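Local coordinates for protein Lysine/ornithine decarboxylase (Selenomonas ruminantium, PDB 5GJO) that decarboxylates both L-lysine and L-ornithine, giving cadaverine and putrescine, with pyridoxal 5'-phosphate as cofactor, at residues 5-9 against 10-14; 52-56 against 57-61; 159-162 against 163-166; 195-198 against 199-203; 215-218 against 219-223. The protein carries 2 engineered substitutions. One frame throughout, in Å; residues are numbered along the deposited sequence.

Interaction 1. Residues 5-9 against 10-14; sequences FRLSE and KEVKT. With SO4 (sulfate ion), chain F; SO4 (sulfate ion), chain E.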
# COMPACT_ATOMS: atom_id res chain seq x y z
N PHE A 5 -6.21 -24.07 -5.54
CA PHE A 5 -7.23 -23.65 -6.50
C PHE A 5 -6.49 -22.99 -7.68
O PHE A 5 -5.58 -22.12 -7.51
CB PHE A 5 -8.16 -22.63 -5.82
CG PHE A 5 -9.13 -21.99 -6.75
CD1 PHE A 5 -10.02 -22.77 -7.43
CD2 PHE A 5 -9.10 -20.59 -7.01
CE1 PHE A 5 -10.93 -22.18 -8.31
CE2 PHE A 5 -10.01 -20.02 -7.87
CZ PHE A 5 -10.93 -20.81 -8.51
N ARG A 6 -6.84 -23.41 -8.88
CA ARG A 6 -6.24 -22.85 -10.07
C ARG A 6 -7.25 -22.84 -11.17
O ARG A 6 -7.78 -23.91 -11.57
CB ARG A 6 -5.10 -23.76 -10.52
CG ARG A 6 -4.47 -23.25 -11.81
CD ARG A 6 -3.09 -23.87 -12.13
NE ARG A 6 -2.66 -23.42 -13.48
CZ ARG A 6 -1.44 -23.59 -13.98
NH1 ARG A 6 -0.53 -24.20 -13.28
NH2 ARG A 6 -1.17 -23.16 -15.23
N LEU A 7 -7.45 -21.69 -11.77
CA LEU A 7 -8.28 -21.60 -12.91
C LEU A 7 -7.62 -22.23 -14.13
O LEU A 7 -6.45 -22.07 -14.35
CB LEU A 7 -8.58 -20.12 -13.23
CG LEU A 7 -9.41 -19.38 -12.18
CD1 LEU A 7 -9.35 -17.92 -12.43
CD2 LEU A 7 -10.85 -19.87 -12.04
N SER A 8 -8.41 -22.88 -14.98
CA SER A 8 -7.94 -23.32 -16.25
C SER A 8 -7.85 -22.19 -17.26
O SER A 8 -8.46 -21.20 -17.12
CB SER A 8 -8.85 -24.42 -16.83
OG SER A 8 -10.05 -23.86 -17.30
N GLU A 9 -7.11 -22.38 -18.32
CA GLU A 9 -7.04 -21.40 -19.41
C GLU A 9 -8.43 -21.07 -19.95
O GLU A 9 -8.74 -19.88 -20.14
CB GLU A 9 -6.14 -21.88 -20.56
CG GLU A 9 -6.00 -20.81 -21.64
CD GLU A 9 -5.02 -21.19 -22.76
OE1 GLU A 9 -4.36 -22.24 -22.67
OE2 GLU A 9 -4.93 -20.39 -23.70
N LYS A 10 -9.26 -22.07 -20.14
CA LYS A 10 -10.61 -21.82 -20.65
C LYS A 10 -11.44 -20.96 -19.72
O LYS A 10 -12.14 -20.06 -20.17
CB LYS A 10 -11.30 -23.18 -20.91
CG LYS A 10 -12.70 -22.92 -21.45
CD LYS A 10 -13.57 -24.15 -21.59
CE LYS A 10 -14.95 -23.70 -22.10
NZ LYS A 10 -15.71 -24.94 -22.45
N GLU A 11 -11.37 -21.25 -18.42
CA GLU A 11 -12.05 -20.46 -17.38
C GLU A 11 -11.58 -19.04 -17.37
O GLU A 11 -12.34 -18.14 -17.15
CB GLU A 11 -11.90 -21.11 -16.02
CG GLU A 11 -12.60 -22.48 -15.96
CD GLU A 11 -12.26 -23.28 -14.74
OE1 GLU A 11 -11.21 -23.09 -14.11
OE2 GLU A 11 -13.04 -24.21 -14.43
N VAL A 12 -10.27 -18.87 -17.44
CA VAL A 12 -9.69 -17.52 -17.55
C VAL A 12 -10.31 -16.74 -18.68
O VAL A 12 -10.77 -15.58 -18.51
CB VAL A 12 -8.12 -17.52 -17.66
CG1 VAL A 12 -7.60 -16.13 -17.98
CG2 VAL A 12 -7.53 -17.99 -16.37
N LYS A 13 -10.42 -17.37 -19.83
CA LYS A 13 -10.97 -16.73 -21.01
C LYS A 13 -12.45 -16.28 -20.84
O LYS A 13 -12.82 -15.15 -21.14
CB LYS A 13 -10.88 -17.70 -22.17
CG LYS A 13 -11.50 -17.26 -23.48
CD LYS A 13 -11.37 -18.29 -24.65
CE LYS A 13 -11.61 -17.54 -26.00
NZ LYS A 13 -11.77 -18.40 -27.20
N THR A 14 -13.29 -17.21 -20.34
CA THR A 14 -14.68 -16.94 -20.19
C THR A 14 -14.92 -15.92 -19.06
O THR A 14 -15.71 -14.97 -19.20
CB THR A 14 -15.51 -18.20 -20.09
OG1 THR A 14 -15.23 -18.97 -18.91
CG2 THR A 14 -15.27 -19.11 -21.43
S SO4 F . -5.02 -25.45 -18.41
O1 SO4 F . -5.76 -26.64 -18.02
O2 SO4 F . -4.65 -24.65 -17.25
O3 SO4 F . -5.78 -24.66 -19.33
O4 SO4 F . -3.79 -25.92 -19.05
S SO4 E . 2.89 -23.50 -15.61
O1 SO4 E . 2.25 -24.50 -14.69
O2 SO4 E . 4.13 -23.00 -14.98
O3 SO4 E . 3.10 -24.24 -16.88
O4 SO4 E . 2.08 -22.31 -16.00
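The carboxylate of Glu11 folds back to Ser8, whose backbone N meets OE1 of Glu11 at 2.9 Å, from above the carboxylate plane and 37° out of it. Arg381 forms a salt bridge to the same oxygen, so OE1 is gripped by a backbone N-H and a guanidinium. The flat end of Arg6 is engaged differently: at its edge and in its plane, NH1 of Arg6 gives a nearly straight bond to O1 of the chain E sulfate, while NH2 adds only a weak, longer bond to O4. In the reverse direction, Ser8 OG accepts from Glu11 N at 3.1 Å. This reciprocal pair is a capping box at the N terminus of helix 9-18, with Ser8 as N-cap. Two torsions make it possible: Ser8 OG stands between backbone N and carbonyl carbon (chi1 75°), and Glu11 CG lies beside its own N (chi1 -64°), turning the extended chain toward the helix start. The first helical bonds follow, from Val12 N to Ser8 O (3.0 Å) and from Lys13 N to Glu9 O. Glu9 N instead donates to O3 of the chain F sulfate at 2.8 Å; both sulfates probably come from the crystallisation liquor, though the helix N terminus would be expected to favour an anion. Just before and after the box, Leu7 CB and Val12 CG2 meet at 3.9 Å as a hydrophobic staple, both side chains resting on Val269 and Leu346.

Interaction 2. Residues 52-56 against 57-61; sequences KANPT and PEILS. With PLP (pyridoxal-5'-phosphate), chain H.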
# COMPACT_ATOMS: atom_id res chain seq x y z
N LYS A 52 -7.10 -10.42 8.95
CA LYS A 52 -6.15 -9.47 8.38
C LYS A 52 -5.58 -10.03 7.05
O LYS A 52 -5.24 -9.29 6.17
CB LYS A 52 -4.98 -9.23 9.35
CG LYS A 52 -4.37 -10.51 9.90
CD LYS A 52 -3.25 -10.30 10.91
CE LYS A 52 -3.66 -9.41 12.07
NZ LYS A 52 -4.59 -10.05 13.03
N ALA A 53 -5.43 -11.34 6.95
CA ALA A 53 -4.95 -11.93 5.70
C ALA A 53 -5.89 -11.75 4.51
O ALA A 53 -5.45 -11.59 3.40
CB ALA A 53 -4.66 -13.41 5.89
N ASN A 54 -7.18 -11.93 4.75
CA ASN A 54 -8.18 -11.80 3.72
C ASN A 54 -9.58 -11.62 4.29
O ASN A 54 -10.17 -12.55 4.75
CB ASN A 54 -8.14 -12.97 2.76
CG ASN A 54 -9.05 -12.76 1.57
OD1 ASN A 54 -10.15 -12.29 1.71
ND2 ASN A 54 -8.58 -13.13 0.41
N PRO A 55 -10.13 -10.42 4.20
CA PRO A 55 -11.44 -10.17 4.83
C PRO A 55 -12.63 -10.24 3.88
O PRO A 55 -13.62 -9.61 4.15
CB PRO A 55 -11.30 -8.76 5.39
CG PRO A 55 -10.43 -8.09 4.42
CD PRO A 55 -9.47 -9.15 3.87
N THR A 56 -12.52 -10.95 2.78
CA THR A 56 -13.62 -10.97 1.83
C THR A 56 -14.89 -11.43 2.56
O THR A 56 -14.91 -12.47 3.19
CB THR A 56 -13.30 -11.95 0.69
OG1 THR A 56 -12.12 -11.50 0.03
CG2 THR A 56 -14.46 -12.05 -0.29
N PRO A 57 -15.96 -10.66 2.42
CA PRO A 57 -17.15 -10.94 3.27
C PRO A 57 -17.71 -12.33 3.10
O PRO A 57 -18.10 -12.96 4.08
CB PRO A 57 -18.17 -9.87 2.83
CG PRO A 57 -17.40 -8.83 2.17
CD PRO A 57 -16.04 -9.36 1.74
N GLU A 58 -17.77 -12.85 1.86
CA GLU A 58 -18.29 -14.18 1.70
C GLU A 58 -17.42 -15.25 2.34
O GLU A 58 -17.90 -16.32 2.76
CB GLU A 58 -18.48 -14.55 0.23
CG GLU A 58 -19.53 -13.67 -0.48
CD GLU A 58 -19.02 -12.31 -0.94
OE1 GLU A 58 -17.87 -11.86 -0.69
OE2 GLU A 58 -19.80 -11.59 -1.60
N ILE A 59 -16.12 -14.96 2.42
CA ILE A 59 -15.18 -15.88 3.12
C ILE A 59 -15.46 -15.90 4.61
O ILE A 59 -15.53 -16.99 5.22
CB ILE A 59 -13.71 -15.53 2.78
CG1 ILE A 59 -13.45 -15.83 1.27
CG2 ILE A 59 -12.75 -16.28 3.74
CD1 ILE A 59 -12.05 -15.60 0.83
N LEU A 60 -15.67 -14.70 5.15
CA LEU A 60 -15.95 -14.56 6.57
C LEU A 60 -17.27 -15.26 6.93
O LEU A 60 -17.33 -15.97 7.92
CB LEU A 60 -15.99 -13.12 7.02
CG LEU A 60 -14.70 -12.35 6.69
CD1 LEU A 60 -14.89 -10.88 7.05
CD2 LEU A 60 -13.46 -12.94 7.43
N SER A 61 -18.28 -15.09 6.08
CA SER A 61 -19.54 -15.75 6.36
C SER A 61 -19.42 -17.24 6.26
O SER A 61 -20.06 -17.99 7.06
CB SER A 61 -20.65 -15.18 5.41
OG SER A 61 -20.82 -13.80 5.60
N1 PLP H . -2.73 -13.66 14.56
C2 PLP H . -1.96 -12.59 14.87
C2A PLP H . -2.06 -11.96 16.24
C3 PLP H . -1.02 -12.03 13.87
O3 PLP H . -0.23 -10.96 14.16
C4 PLP H . -0.96 -12.70 12.55
C4A PLP H . -0.05 -12.22 11.48
O4A PLP H . 0.34 -11.06 11.49
C5 PLP H . -1.86 -13.86 12.33
C6 PLP H . -2.70 -14.27 13.37
C5A PLP H . -1.86 -14.59 11.01
O4P PLP H . -0.53 -14.95 10.67
P PLP H . -0.24 -15.94 9.43
O1P PLP H . -0.92 -17.23 9.83
O2P PLP H . 1.26 -16.02 9.36
O3P PLP H . -0.88 -15.24 8.25
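An Asx turn at Asn54, whose side chain lies against Ile59 of the following helical turn, ends the loop that carries Lys52, the lysine that, as in relatives, probably forms the covalent link to the cofactor. OD1 of Asn54, carried toward Thr56 by a CG anti to the backbone N (chi1 -172°), accepts twice. Thr56 N comes nearly along the C=O direction at 2.9 Å, and Thr56 OG1 donates at 2.7 Å in the carbonyl plane, on a lone pair. Thr56 holds the N-cap position of helix 57-65, yet its hydroxyl is turned to Asn54 and makes no capping bond. Its carbonyl starts the helix: Leu60 N bonds to Thr56 O at 3.1 Å, with a weak bond from Ile59 N beside it. CD1 of Ile59 packs 3.9 Å from Thr56 CB and equally near OD1 of Asn54, the Asn54 and Ile59 side chains crossing at about a right angle. Leu60 CD1 lies 3.4 Å from Pro55 O. ND2 of Asn54 donates to Gly351 O. With an alanine here, Thr56 N and OG1 would probably lose their common acceptor and the Gly351 carbonyl its ND2 donor. Upstream, Lys52 CD lies 3.7 Å from C4 of the unattached pyridoxal phosphate, and its NZ pairs with Asp71. Leu60 packs on helix 75-83, Asn54 and Ile59 touch Cys262 of helix 259-263, and Thr56 and Glu58 border strand 369-371.

Interaction 3. Residues 159-162 against 163-166; sequences EALD and LLKA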
# COMPACT_ATOMS: atom_id res chain seq x y z
N GLU A 159 8.81 -11.97 32.26
CA GLU A 159 7.86 -10.96 32.69
C GLU A 159 6.42 -11.43 32.56
O GLU A 159 5.56 -10.72 32.96
CB GLU A 159 8.11 -9.71 31.85
CG GLU A 159 7.46 -8.43 32.19
CD GLU A 159 7.85 -7.26 31.25
OE1 GLU A 159 7.02 -6.30 31.20
OE2 GLU A 159 8.99 -7.29 30.65
N ALA A 160 6.19 -12.56 31.89
CA ALA A 160 4.83 -13.02 31.54
C ALA A 160 3.93 -13.13 32.75
O ALA A 160 2.85 -12.57 32.75
CB ALA A 160 4.90 -14.29 30.79
N LEU A 161 4.38 -13.81 33.80
CA LEU A 161 3.49 -14.06 34.93
C LEU A 161 3.31 -12.78 35.73
O LEU A 161 2.21 -12.49 36.19
CB LEU A 161 3.98 -15.21 35.76
CG LEU A 161 4.07 -16.51 34.98
CD1 LEU A 161 4.62 -17.57 35.88
CD2 LEU A 161 2.69 -16.87 34.42
N ASP A 162 4.33 -11.97 35.84
CA ASP A 162 4.16 -10.63 36.39
C ASP A 162 3.14 -9.76 35.67
O ASP A 162 2.38 -8.99 36.29
CB ASP A 162 5.47 -9.85 36.47
CG ASP A 162 6.49 -10.47 37.45
OD1 ASP A 162 6.09 -11.12 38.43
OD2 ASP A 162 7.72 -10.33 37.19
N LEU A 163 3.11 -9.82 34.32
CA LEU A 163 2.09 -9.13 33.60
C LEU A 163 0.66 -9.67 33.85
O LEU A 163 -0.28 -8.86 33.97
CB LEU A 163 2.41 -9.13 32.06
CG LEU A 163 3.50 -8.16 31.69
CD1 LEU A 163 4.04 -8.56 30.29
CD2 LEU A 163 3.00 -6.71 31.64
N LEU A 164 0.50 -10.99 33.88
CA LEU A 164 -0.78 -11.57 34.16
C LEU A 164 -1.24 -11.16 35.60
O LEU A 164 -2.40 -10.82 35.82
CB LEU A 164 -0.73 -13.04 34.04
CG LEU A 164 -0.69 -13.61 32.59
CD1 LEU A 164 -0.52 -15.11 32.59
CD2 LEU A 164 -1.97 -13.21 31.84
N LYS A 165 -0.31 -11.21 36.56
CA LYS A 165 -0.64 -10.82 37.95
C LYS A 165 -1.04 -9.35 37.99
O LYS A 165 -2.02 -9.03 38.64
CB LYS A 165 0.47 -11.26 38.92
CG LYS A 165 0.21 -11.08 40.40
CD LYS A 165 -0.99 -11.88 40.86
CE LYS A 165 -1.07 -12.07 42.37
NZ LYS A 165 -1.86 -13.33 42.51
N ALA A 166 -0.36 -8.43 37.27
CA ALA A 166 -0.78 -7.03 37.23
C ALA A 166 -2.14 -6.83 36.57
O ALA A 166 -2.95 -5.91 36.91
CB ALA A 166 0.28 -6.16 36.55
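Glu159 and Leu163, one helical turn apart, pack alongside each other through their hydrocarbon parts at the start of helix 160-169. The glutamate chain runs out extended, with CG opposite the backbone N (chi1 -170°), which lays it beside the next turn: its CG is 3.9 Å from Leu163 CD1. The carboxylate continues past the same methyl, OE1 of Glu159 lying 3.8 Å from Leu163 CD1. Leu163 in turn has its CG beside the backbone N (chi1 -76°), bringing CG to 3.5 Å from Glu159 O, the carbonyl that also accepts from Leu163 N at 2.9 Å. Thus the leucine branch covers a hydrogen-bonded carbonyl and meets the glutamate methylenes at a slant. On another side of the helix, Leu161 and Leu164 touch through their branch ends, CD2 of Leu161 lying 4.1 Å from CD1 of Leu164. Leu164 N bonds to Ala160 O, Lys165 N to Leu161 O and Ala166 N to Asp162 O, the regular ladder that fixes the spacing of these side chains. In the beta-alpha-beta unit of strand 133-137, helix 160-169 and strand 173-178, Leu163 and Leu164 press on Val136, while Leu161 leans on helix 189-207, the next round the barrel. OE2 of Glu159 forms a salt bridge with NE of Arg278 of the second subunit. With an alanine here, that arginine is likely to lose its mate and the Leu163 methyl its cover. The glutamate therefore combines two kinds of contact: its hydrocarbon part packs within the chain, and its OE2 pairs across the dimer.

Interaction 4. Residues 195-198 against 199-203; sequences LLVA and RRLFD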
# COMPACT_ATOMS: atom_id res chain seq x y z
N LEU A 195 5.62 -24.18 22.91
CA LEU A 195 4.78 -25.04 23.73
C LEU A 195 5.43 -25.48 25.05
O LEU A 195 4.77 -25.44 26.13
CB LEU A 195 4.28 -26.22 22.92
CG LEU A 195 3.19 -25.73 21.93
CD1 LEU A 195 2.94 -26.87 20.97
CD2 LEU A 195 1.87 -25.22 22.51
N LEU A 196 6.70 -25.81 25.00
CA LEU A 196 7.43 -26.27 26.24
C LEU A 196 7.56 -25.09 27.15
O LEU A 196 7.42 -25.20 28.35
CB LEU A 196 8.82 -26.79 25.91
CG LEU A 196 8.74 -28.15 25.22
CD1 LEU A 196 9.93 -28.46 24.37
CD2 LEU A 196 8.55 -29.33 26.16
N VAL A 197 7.91 -23.94 26.60
CA VAL A 197 8.01 -22.73 27.40
C VAL A 197 6.71 -22.38 28.10
O VAL A 197 6.65 -22.09 29.33
CB VAL A 197 8.51 -21.52 26.56
CG1 VAL A 197 8.47 -20.24 27.37
CG2 VAL A 197 9.94 -21.79 26.04
N ALA A 198 5.62 -22.46 27.34
CA ALA A 198 4.31 -22.14 27.90
C ALA A 198 3.92 -23.14 29.02
O ALA A 198 3.29 -22.73 30.01
CB ALA A 198 3.23 -22.11 26.80
N ARG A 199 4.29 -24.38 28.85
CA ARG A 199 4.01 -25.45 29.83
C ARG A 199 4.66 -25.11 31.16
O ARG A 199 3.99 -25.17 32.18
CB ARG A 199 4.48 -26.81 29.31
CG ARG A 199 4.22 -28.00 30.27
CD ARG A 199 2.73 -28.24 30.50
NE ARG A 199 2.14 -27.53 31.61
CZ ARG A 199 0.84 -27.58 31.92
NH1 ARG A 199 -0.02 -28.22 31.13
NH2 ARG A 199 0.35 -26.94 33.02
N ARG A 200 5.90 -24.69 31.14
CA ARG A 200 6.60 -24.27 32.37
C ARG A 200 5.89 -23.09 32.98
O ARG A 200 5.61 -23.08 34.19
CB ARG A 200 8.08 -24.02 32.15
CG ARG A 200 8.75 -23.48 33.40
CD ARG A 200 10.17 -23.09 33.10
NE ARG A 200 10.32 -22.05 32.05
CZ ARG A 200 10.12 -20.76 32.21
NH1 ARG A 200 9.66 -20.27 33.36
NH2 ARG A 200 10.32 -19.94 31.18
N LEU A 201 5.56 -22.09 32.18
CA LEU A 201 4.79 -20.93 32.69
C LEU A 201 3.47 -21.29 33.30
O LEU A 201 3.11 -20.79 34.36
CB LEU A 201 4.65 -19.84 31.65
CG LEU A 201 5.96 -19.21 31.19
CD1 LEU A 201 5.72 -18.32 29.97
CD2 LEU A 201 6.59 -18.37 32.28
N PHE A 202 2.71 -22.19 32.66
CA PHE A 202 1.43 -22.57 33.24
C PHE A 202 1.64 -23.23 34.65
O PHE A 202 0.89 -22.98 35.60
CB PHE A 202 0.75 -23.60 32.35
CG PHE A 202 -0.21 -23.02 31.36
CD1 PHE A 202 0.15 -22.06 30.45
CD2 PHE A 202 -1.51 -23.48 31.31
CE1 PHE A 202 -0.78 -21.58 29.49
CE2 PHE A 202 -2.43 -23.02 30.40
CZ PHE A 202 -2.08 -22.01 29.50
N ASP A 203 2.65 -24.07 34.76
CA ASP A 203 2.94 -24.74 36.01
C ASP A 203 3.32 -23.73 37.10
O ASP A 203 2.82 -23.79 38.20
CB ASP A 203 4.05 -25.76 35.83
CG ASP A 203 3.62 -26.96 35.00
OD1 ASP A 203 2.43 -27.16 34.76
OD2 ASP A 203 4.52 -27.69 34.59
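Val197 and Leu201 meet methyl to methyl one turn apart, CG1 of Val197 lying 4.2 Å from CD1 of Leu201, and Leu201 N bonds to Val197 O at 3.1 Å in an almost straight line (173°). The next carbonyl is shared in another way. Ala198 O accepts from Phe202 N at 2.8 Å while CD1 of the Phe202 ring comes within 3.2 Å of it, approaching obliquely. The ring is swung to chi1 -94°, away from the staggered value, and meets Phe248 edge-to-face. The arginines lie farther out. Val197 CG1 sits obliquely to the Arg200 guanidinium, 4.2 Å from NH2, and NH1 of Arg200 pairs with Glu204. Arg199 bends at chi2 and chi3 so that NH2 reaches Asp203 OD1 at 2.7 Å, a salt bridge whose hydrogen bond is weak; its NH1 also donates to the carbonyl of Leu247. Leu201 and Phe202 lean on Ile177 of strand 173-178, and Leu195 and Ala198 on Leu215 of strand 214-216. An apolar inner face on the strands, with charged residues away from it, is the arrangement of an outer helix in a beta/alpha (TIM) barrel.

Interaction 5. Residues 215-218 against 219-223; sequences LDIG and GGFPV. With PLP (pyridoxal-5'-phosphate), chain H.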
# COMPACT_ATOMS: atom_id res chain seq x y z
N LEU A 215 -4.61 -21.47 25.89
CA LEU A 215 -3.32 -21.28 25.27
C LEU A 215 -3.63 -20.99 23.75
O LEU A 215 -4.40 -21.70 23.15
CB LEU A 215 -2.54 -22.52 25.38
CG LEU A 215 -1.25 -22.66 24.64
CD1 LEU A 215 -0.24 -21.65 25.25
CD2 LEU A 215 -0.72 -24.11 24.68
N ASP A 216 -3.08 -19.90 23.22
CA ASP A 216 -3.28 -19.54 21.79
C ASP A 216 -1.87 -19.59 21.15
O ASP A 216 -0.99 -18.82 21.48
CB ASP A 216 -3.90 -18.17 21.73
CG ASP A 216 -4.31 -17.74 20.32
OD1 ASP A 216 -3.50 -17.91 19.42
OD2 ASP A 216 -5.41 -17.14 20.14
N ILE A 217 -1.70 -20.51 20.22
CA ILE A 217 -0.49 -20.76 19.53
C ILE A 217 -0.20 -19.87 18.29
O ILE A 217 0.82 -20.11 17.65
CB ILE A 217 -0.38 -22.23 19.10
CG1 ILE A 217 -1.35 -22.62 17.98
CG2 ILE A 217 -0.60 -23.13 20.31
CD1 ILE A 217 -0.91 -23.87 17.29
N GLY A 218 -1.07 -18.93 18.01
CA GLY A 218 -0.87 -17.99 16.90
C GLY A 218 -0.99 -18.65 15.54
O GLY A 218 -1.66 -19.71 15.42
N GLY A 219 -0.45 -18.00 14.50
CA GLY A 219 -0.56 -18.53 13.15
C GLY A 219 0.77 -18.98 12.63
O GLY A 219 1.58 -19.57 13.37
N GLY A 220 1.07 -18.56 11.39
CA GLY A 220 2.36 -18.78 10.75
C GLY A 220 2.45 -19.96 9.82
O GLY A 220 3.47 -20.16 9.20
N PHE A 221 1.38 -20.73 9.75
CA PHE A 221 1.37 -21.85 8.84
C PHE A 221 1.65 -21.30 7.39
O PHE A 221 1.04 -20.33 7.00
CB PHE A 221 0.02 -22.56 8.90
CG PHE A 221 -0.41 -22.90 10.30
CD1 PHE A 221 0.14 -23.94 10.93
CD2 PHE A 221 -1.25 -22.06 10.99
CE1 PHE A 221 -0.24 -24.26 12.24
CE2 PHE A 221 -1.60 -22.32 12.30
CZ PHE A 221 -1.11 -23.43 12.90
N PRO A 222 2.54 -21.95 6.62
CA PRO A 222 3.00 -21.37 5.38
C PRO A 222 2.18 -21.73 4.19
O PRO A 222 1.37 -22.63 4.21
CB PRO A 222 4.43 -21.89 5.29
CG PRO A 222 4.30 -23.26 5.83
CD PRO A 222 3.46 -22.98 7.08
N VAL A 223 2.37 -20.96 3.16
CA VAL A 223 1.69 -21.18 1.84
C VAL A 223 2.78 -21.20 0.73
O VAL A 223 3.83 -20.51 0.86
CB VAL A 223 0.77 -19.95 1.69
CG1 VAL A 223 0.40 -19.54 0.26
CG2 VAL A 223 -0.45 -20.08 2.62
N1 PLP H . -2.73 -13.66 14.56
C2 PLP H . -1.96 -12.59 14.87
C2A PLP H . -2.06 -11.96 16.24
C3 PLP H . -1.02 -12.03 13.87
O3 PLP H . -0.23 -10.96 14.16
C4 PLP H . -0.96 -12.70 12.55
C4A PLP H . -0.05 -12.22 11.48
O4A PLP H . 0.34 -11.06 11.49
C5 PLP H . -1.86 -13.86 12.33
C6 PLP H . -2.70 -14.27 13.37
C5A PLP H . -1.86 -14.59 11.01
O4P PLP H . -0.53 -14.95 10.67
P PLP H . -0.24 -15.94 9.43
O1P PLP H . -0.92 -17.23 9.83
O2P PLP H . 1.26 -16.02 9.36
O3P PLP H . -0.88 -15.24 8.25
O HOH W 1 2.55 -19.02 15.83
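The glycine-rich loop that receives the phosphate of pyridoxal phosphate runs from Gly218 into Gly219 and Gly220, with Ile217 and Phe221 meeting beside it. Gly220 N gives O1P of the cofactor a nearly straight bond of 2.9 Å (176°). Gly219 CA lies 3.6 Å from the same oxygen, and a CB on Gly219 would lie 2.4 Å from O1P, too close for the phosphate to keep this position. Gly218 has a positive phi, which suits a residue without a CB, and on Gly220 a CB would be jammed against the preceding carbonyl O. Ahead of them, Asp216 OD1 accepts from Gly218 N at 3.0 Å, an Asx turn that bends the chain as it leaves strand 214-216. The loop lies at the C-terminal end of that strand of the beta/alpha barrel, the side where fold-type III enzymes hold the cofactor; the cofactor is also bonded by the backbone N atoms of Gly258 and Arg259 and by Ser183 OG. A water donates to both Ile217 O and Gly219 O, 2.7 Å from each, and Gly219 O is also bonded to Tyr191 OH. The apolar support is light: Ile217 CD1 reaches the edge of the Phe221 ring, near its plane, 4.4 Å from CZ, and CE2 of the ring passes obliquely by Gly218 O at 4.1 Å. Phe221 CG lies beside the backbone N (chi1 -51°), which folds the ring back along the loop toward Ile217. Both side chains pack on Ile240 of helix 233-247 and Thr255 of strand 252-255, and Thr255 OG1 also bonds with Gly218 O.

How the interactions relate
All five contacts are local and follow one another in series; none nests in or crosses another. Interaction 1 starts helix 9-18 against the mixed sheet, well away from the cofactor. Interaction 2 closes the loop between strand 45-50 and helix 57-65, and interaction 3 opens helix 160-169 of the barrel. Interaction 4 lies midway along helix 189-207 and touches interaction 3 where Leu161 and Ala160 pack on Leu201. Its inner face meets interaction 5, which spans the end of strand 214-216 and the loop after it, through Leu195 against Ile217. Interactions 2 and 5, with centres about 18 Å apart, do not touch each other but both reach the same pyridoxal phosphate.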